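Zona occludens toxin N-terminal domain-containing protein (Neisseria meningitidis MC58, PDB 2R2A) is the N-terminal domain of a zonular occludens toxin (Zot) family membrane protein, has a P-loop NTPase-like fold and probably binds nucleotide. Local coordinates at residues G38-L50 and W80-D94. Sequence-based numbering, arbitrary orientation.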
loop_
_atom_site.group_PDB
_atom_site.type_symbol
_atom_site.label_atom_id
_atom_site.label_comp_id
_atom_site.label_asym_id
_atom_site.label_seq_id
_atom_site.Cartn_x
_atom_site.Cartn_y
_atom_site.Cartn_z
ATOM N N GLY A 38 11.773 -17.042 13.730
ATOM C CA GLY A 38 11.568 -17.496 12.377
ATOM C C GLY A 38 10.233 -17.113 11.783
ATOM O O GLY A 38 9.903 -17.598 10.715
ATOM N N ILE A 39 9.499 -16.198 12.428
ATOM C CA ILE A 39 8.146 -15.843 12.031
ATOM C C ILE A 39 8.161 -14.512 11.278
ATOM O O ILE A 39 8.643 -13.513 11.801
ATOM C CB ILE A 39 7.200 -15.676 13.250
ATOM C CG1 ILE A 39 7.348 -16.856 14.218
ATOM C CG2 ILE A 39 5.756 -15.554 12.812
ATOM C CD1 ILE A 39 6.934 -18.191 13.627
ATOM N N ARG A 40 7.629 -14.526 10.065
ATOM C CA ARG A 40 7.401 -13.273 9.304
ATOM C C ARG A 40 6.060 -12.666 9.659
ATOM O O ARG A 40 5.094 -13.383 9.959
ATOM C CB ARG A 40 7.456 -13.512 7.792
ATOM C CG ARG A 40 8.796 -13.894 7.258
ATOM C CD ARG A 40 8.685 -14.656 5.940
ATOM N NE ARG A 40 9.912 -14.621 5.128
ATOM C CZ ARG A 40 11.017 -15.339 5.359
ATOM N NH1 ARG A 40 11.112 -16.157 6.409
ATOM N NH2 ARG A 40 12.061 -15.231 4.546
ATOM N N ARG A 41 5.960 -11.338 9.599
ATOM C CA ARG A 41 4.662 -10.684 9.809
ATOM C C ARG A 41 3.700 -11.121 8.690
ATOM O O ARG A 41 4.111 -11.255 7.541
ATOM C CB ARG A 41 4.827 -9.152 9.789
ATOM C CG ARG A 41 5.679 -8.689 10.962
ATOM C CD ARG A 41 6.018 -7.219 10.827
ATOM N NE ARG A 41 4.831 -6.383 10.894
ATOM C CZ ARG A 41 4.838 -5.057 10.748
ATOM N NH1 ARG A 41 5.982 -4.419 10.528
ATOM N NH2 ARG A 41 3.692 -4.365 10.790
ATOM N N LYS A 42 2.447 -11.393 9.062
ATOM C CA LYS A 42 1.430 -11.799 8.109
ATOM C C LYS A 42 1.205 -10.653 7.116
ATOM O O LYS A 42 1.154 -9.495 7.531
ATOM C CB LYS A 42 0.133 -12.106 8.853
ATOM C CG LYS A 42 -0.979 -12.608 7.981
ATOM C CD LYS A 42 -2.147 -13.162 8.847
ATOM C CE LYS A 42 -3.154 -13.906 7.963
ATOM N NZ LYS A 42 -4.456 -14.266 8.648
ATOM N N VAL A 43 1.105 -10.982 5.824
ATOM C CA VAL A 43 0.878 -10.008 4.733
ATOM C C VAL A 43 -0.524 -10.204 4.108
ATOM O O VAL A 43 -0.885 -11.314 3.726
ATOM C CB VAL A 43 1.985 -10.113 3.640
ATOM C CG1 VAL A 43 1.760 -9.097 2.479
ATOM C CG2 VAL A 43 3.386 -9.873 4.242
ATOM N N PHE A 44 -1.324 -9.145 4.072
ATOM C CA PHE A 44 -2.619 -9.165 3.373
ATOM C C PHE A 44 -2.431 -8.360 2.109
ATOM O O PHE A 44 -1.910 -7.243 2.164
ATOM C CB PHE A 44 -3.718 -8.519 4.231
ATOM C CG PHE A 44 -4.017 -9.281 5.516
ATOM C CD1 PHE A 44 -3.432 -8.908 6.723
ATOM C CD2 PHE A 44 -4.917 -10.340 5.498
ATOM C CE1 PHE A 44 -3.721 -9.611 7.913
ATOM C CE2 PHE A 44 -5.207 -11.064 6.677
ATOM C CZ PHE A 44 -4.605 -10.686 7.880
ATOM N N THR A 45 -2.824 -8.904 0.966
ATOM C CA THR A 45 -2.696 -8.123 -0.259
ATOM C C THR A 45 -3.654 -8.587 -1.318
ATOM O O THR A 45 -4.199 -9.681 -1.218
ATOM C CB THR A 45 -1.224 -8.082 -0.784
ATOM O OG1 THR A 45 -1.093 -7.139 -1.861
ATOM C CG2 THR A 45 -0.734 -9.466 -1.220
ATOM N N ASN A 46 -3.884 -7.727 -2.315
ATOM C CA ASN A 46 -4.661 -8.091 -3.504
ATOM C C ASN A 46 -3.744 -8.261 -4.727
ATOM O O ASN A 46 -4.239 -8.463 -5.832
ATOM C CB ASN A 46 -5.783 -7.052 -3.794
ATOM C CG ASN A 46 -5.243 -5.655 -4.093
ATOM O OD1 ASN A 46 -4.231 -5.231 -3.536
ATOM N ND2 ASN A 46 -5.932 -4.921 -4.985
ATOM N N ILE A 47 -2.419 -8.139 -4.546
ATOM C CA ILE A 47 -1.498 -8.250 -5.681
ATOM C C ILE A 47 -1.478 -9.678 -6.222
ATOM O O ILE A 47 -1.229 -10.601 -5.466
ATOM C CB ILE A 47 -0.068 -7.824 -5.328
ATOM C CG1 ILE A 47 0.001 -6.285 -5.105
ATOM C CG2 ILE A 47 0.890 -8.156 -6.470
ATOM C CD1 ILE A 47 1.262 -5.890 -4.419
ATOM N N LYS A 48 -1.726 -9.844 -7.524
ATOM C CA LYS A 48 -1.806 -11.182 -8.132
ATOM C C LYS A 48 -0.430 -11.599 -8.629
ATOM O O LYS A 48 0.359 -10.756 -9.065
ATOM C CB LYS A 48 -2.792 -11.215 -9.309
ATOM C CG LYS A 48 -4.249 -10.894 -8.972
ATOM C CD LYS A 48 -5.009 -12.162 -8.593
ATOM C CE LYS A 48 -6.492 -11.876 -8.292
ATOM N NZ LYS A 48 -7.269 -13.148 -8.032
ATOM N N GLY A 49 -0.138 -12.886 -8.535
ATOM C CA GLY A 49 1.096 -13.416 -9.059
ATOM C C GLY A 49 2.243 -13.282 -8.088
ATOM O O GLY A 49 3.385 -13.585 -8.432
ATOM N N LEU A 50 1.923 -12.847 -6.869
ATOM C CA LEU A 50 2.906 -12.695 -5.803
ATOM C C LEU A 50 3.206 -14.051 -5.178
ATOM O O LEU A 50 2.296 -14.731 -4.701
ATOM C CB LEU A 50 2.380 -11.702 -4.754
ATOM C CG LEU A 50 3.336 -11.426 -3.590
ATOM C CD1 LEU A 50 4.593 -10.722 -4.110
ATOM C CD2 LEU A 50 2.653 -10.620 -2.463
ATOM N N TRP A 80 -12.078 -7.369 10.835
ATOM C CA TRP A 80 -11.098 -8.441 10.993
ATOM C C TRP A 80 -9.654 -8.027 11.332
ATOM O O TRP A 80 -8.908 -8.850 11.858
ATOM C CB TRP A 80 -11.087 -9.371 9.775
ATOM C CG TRP A 80 -10.907 -8.719 8.426
ATOM C CD1 TRP A 80 -11.901 -8.317 7.584
ATOM C CD2 TRP A 80 -9.663 -8.448 7.732
ATOM N NE1 TRP A 80 -11.369 -7.795 6.431
ATOM C CE2 TRP A 80 -10.004 -7.866 6.487
ATOM C CE3 TRP A 80 -8.303 -8.634 8.045
ATOM C CZ2 TRP A 80 -9.037 -7.471 5.542
ATOM C CZ3 TRP A 80 -7.341 -8.235 7.110
ATOM C CH2 TRP A 80 -7.716 -7.650 5.873
ATOM N N ILE A 81 -9.245 -6.792 11.011
ATOM C CA ILE A 81 -7.883 -6.331 11.331
ATOM C C ILE A 81 -7.602 -6.269 12.852
ATOM O O ILE A 81 -6.433 -6.333 13.277
ATOM C CB ILE A 81 -7.483 -4.999 10.611
ATOM C CG1 ILE A 81 -5.973 -4.927 10.379
ATOM C CG2 ILE A 81 -7.897 -3.782 11.407
ATOM C CD1 ILE A 81 -5.414 -5.862 9.283
ATOM N N LYS A 82 -8.665 -6.166 13.653
ATOM C CA LYS A 82 -8.537 -6.018 15.107
ATOM C C LYS A 82 -8.438 -7.358 15.836
ATOM O O LYS A 82 -8.181 -7.406 17.056
ATOM C CB LYS A 82 -9.657 -5.129 15.665
ATOM C CG LYS A 82 -9.933 -3.956 14.722
ATOM C CD LYS A 82 -10.338 -2.655 15.393
ATOM C CE LYS A 82 -10.132 -1.499 14.373
ATOM N NZ LYS A 82 -11.092 -0.362 14.532
ATOM N N LYS A 83 -8.620 -8.452 15.097
ATOM C CA LYS A 83 -8.545 -9.770 15.720
ATOM C C LYS A 83 -7.132 -10.303 15.893
ATOM O O LYS A 83 -6.321 -10.227 14.962
ATOM C CB LYS A 83 -9.495 -10.785 15.070
ATOM C CG LYS A 83 -9.198 -11.276 13.674
ATOM C CD LYS A 83 -10.448 -12.056 13.202
ATOM C CE LYS A 83 -10.411 -12.375 11.713
ATOM N NZ LYS A 83 -11.804 -12.522 11.158
ATOM N N PRO A 84 -6.833 -10.839 17.105
ATOM C CA PRO A 84 -5.515 -11.281 17.549
ATOM C C PRO A 84 -4.579 -11.902 16.515
ATOM O O PRO A 84 -3.397 -11.595 16.537
ATOM C CB PRO A 84 -5.832 -12.321 18.652
ATOM C CG PRO A 84 -7.301 -12.189 18.951
ATOM C CD PRO A 84 -7.816 -10.993 18.194
ATOM N N GLU A 85 -5.073 -12.794 15.658
ATOM C CA GLU A 85 -4.189 -13.450 14.691
ATOM C C GLU A 85 -3.655 -12.448 13.673
ATOM O O GLU A 85 -2.666 -12.731 12.991
ATOM C CB GLU A 85 -4.894 -14.594 13.964
ATOM C CG GLU A 85 -6.252 -14.229 13.332
ATOM C CD GLU A 85 -7.439 -14.643 14.200
ATOM O OE1 GLU A 85 -7.295 -15.526 15.082
ATOM O OE2 GLU A 85 -8.532 -14.086 14.000
ATOM N N ASN A 86 -4.308 -11.288 13.594
ATOM C CA ASN A 86 -3.983 -10.249 12.600
ATOM C C ASN A 86 -3.249 -9.000 13.110
ATOM O O ASN A 86 -2.864 -8.137 12.311
ATOM C CB ASN A 86 -5.253 -9.835 11.860
ATOM C CG ASN A 86 -5.888 -10.978 11.095
ATOM O OD1 ASN A 86 -5.217 -11.918 10.669
ATOM N ND2 ASN A 86 -7.192 -10.909 10.923
ATOM N N ILE A 87 -3.037 -8.900 14.421
ATOM C CA ILE A 87 -2.278 -7.775 14.988
ATOM C C ILE A 87 -0.831 -7.806 14.483
ATOM O O ILE A 87 -0.265 -8.880 14.268
ATOM C CB ILE A 87 -2.339 -7.713 16.557
ATOM C CG1 ILE A 87 -1.322 -8.653 17.209
ATOM C CG2 ILE A 87 -3.778 -7.938 17.067
ATOM C CD1 ILE A 87 -1.577 -8.933 18.722
ATOM N N GLY A 88 -0.272 -6.621 14.241
ATOM C CA GLY A 88 1.086 -6.464 13.745
ATOM C C GLY A 88 1.276 -6.929 12.306
ATOM O O GLY A 88 2.392 -7.235 11.887
ATOM N N SER A 89 0.198 -6.971 11.530
ATOM C CA SER A 89 0.301 -7.488 10.165
ATOM C C SER A 89 0.644 -6.348 9.202
ATOM O O SER A 89 0.698 -5.184 9.604
ATOM C CB SER A 89 -0.985 -8.248 9.760
ATOM O OG SER A 89 -2.124 -7.414 9.807
ATOM N N ILE A 90 0.847 -6.699 7.946
ATOM C CA ILE A 90 1.198 -5.735 6.905
ATOM C C ILE A 90 0.132 -5.793 5.808
ATOM O O ILE A 90 -0.202 -6.880 5.332
ATOM C CB ILE A 90 2.611 -6.116 6.323
ATOM C CG1 ILE A 90 3.708 -6.035 7.397
ATOM C CG2 ILE A 90 2.962 -5.205 5.080
ATOM C CD1 ILE A 90 5.111 -6.551 6.964
ATOM N N VAL A 91 -0.380 -4.639 5.353
ATOM C CA VAL A 91 -1.461 -4.681 4.378
ATOM C C VAL A 91 -0.943 -3.950 3.145
ATOM O O VAL A 91 -0.413 -2.865 3.299
ATOM C CB VAL A 91 -2.708 -3.947 4.928
ATOM C CG1 VAL A 91 -3.757 -3.822 3.866
ATOM C CG2 VAL A 91 -3.298 -4.669 6.198
ATOM N N ILE A 92 -1.034 -4.553 1.957
ATOM C CA ILE A 92 -0.565 -3.894 0.714
ATOM C C ILE A 92 -1.747 -3.897 -0.254
ATOM O O ILE A 92 -2.242 -4.984 -0.642
ATOM C CB ILE A 92 0.632 -4.651 0.055
ATOM C CG1 ILE A 92 1.793 -4.763 1.072
ATOM C CG2 ILE A 92 1.035 -4.004 -1.297
ATOM C CD1 ILE A 92 2.892 -5.826 0.691
ATOM N N VAL A 93 -2.209 -2.705 -0.635
ATOM C CA VAL A 93 -3.427 -2.645 -1.425
ATOM C C VAL A 93 -3.030 -2.025 -2.756
ATOM O O VAL A 93 -2.621 -0.871 -2.817
ATOM C CB VAL A 93 -4.534 -1.854 -0.690
ATOM C CG1 VAL A 93 -5.730 -1.643 -1.589
ATOM C CG2 VAL A 93 -4.996 -2.625 0.600
ATOM N N ASP A 94 -3.099 -2.809 -3.812
ATOM C CA ASP A 94 -2.852 -2.285 -5.154
ATOM C C ASP A 94 -4.154 -1.621 -5.676
ATOM O O ASP A 94 -5.289 -2.100 -5.402
ATOM C CB ASP A 94 -2.382 -3.421 -6.070
ATOM C CG ASP A 94 -1.908 -2.916 -7.420
ATOM O OD1 ASP A 94 -1.344 -1.807 -7.460
ATOM O OD2 ASP A 94 -2.091 -3.617 -8.431
#
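Phe44 lays one face of its ring over the edge of Trp80, whose CZ3 sits above the ring centre, 3.6 Å from Phe44 CE2; the planes meet at 51°, an inclined edge-to-face pair. At the rim of the same ring, in its plane, lie Asn86 OD1 and Ser89 OG, so the polarised C-H edge faces oxygen while the face takes the indole. Asn86 suits this spot because its amide works at both ends: ND2 gives a straight bond to Trp80 O, and OD1, 3.1 Å from Phe44 CZ, also accepts from Lys42 NZ. Lys42 reaches it with a fully extended chain, CG anti to the backbone N (chi1 -177°).

On the sheet face shared by Val43, Ile90 and Ile92, branched aliphatic residues mesh: Ile92 CD1 meets Val43 CG1 at 3.9 Å and its CG2 meets Ile47 CD1, under helix 18-28. The flat end of Arg41 serves two surroundings, a face for Ile90 CG1 and edge N-H groups for Gly88 O (2.8 Å from NE) and the Asp125 carboxylate.

Ile90 N to Lys42 O, Phe44 N to Ile90 O and Ile92 N to Phe44 O make the parallel ladder. Beyond it, the Thr45 hydroxyl can both give and accept: OG1 donates to Ile92 O and receives Ile47 N, an ST turn. Asn46 carries acceptor and donor side by side, matching one residue's backbone; OD1 takes Asp94 N at 2.7 Å and ND2 gives to Asp94 O, continuing the ladder.

Strand 125-130 lies between strand 90-93 and the probable P-loop strand 7-11. Hydrophobic strand 90-93 runs into Asp94, whose side chain is about 6 Å from a bound sulfate, probably the Walker B position; this order is characteristic of additional-strand (ASCE) P-loop NTPases.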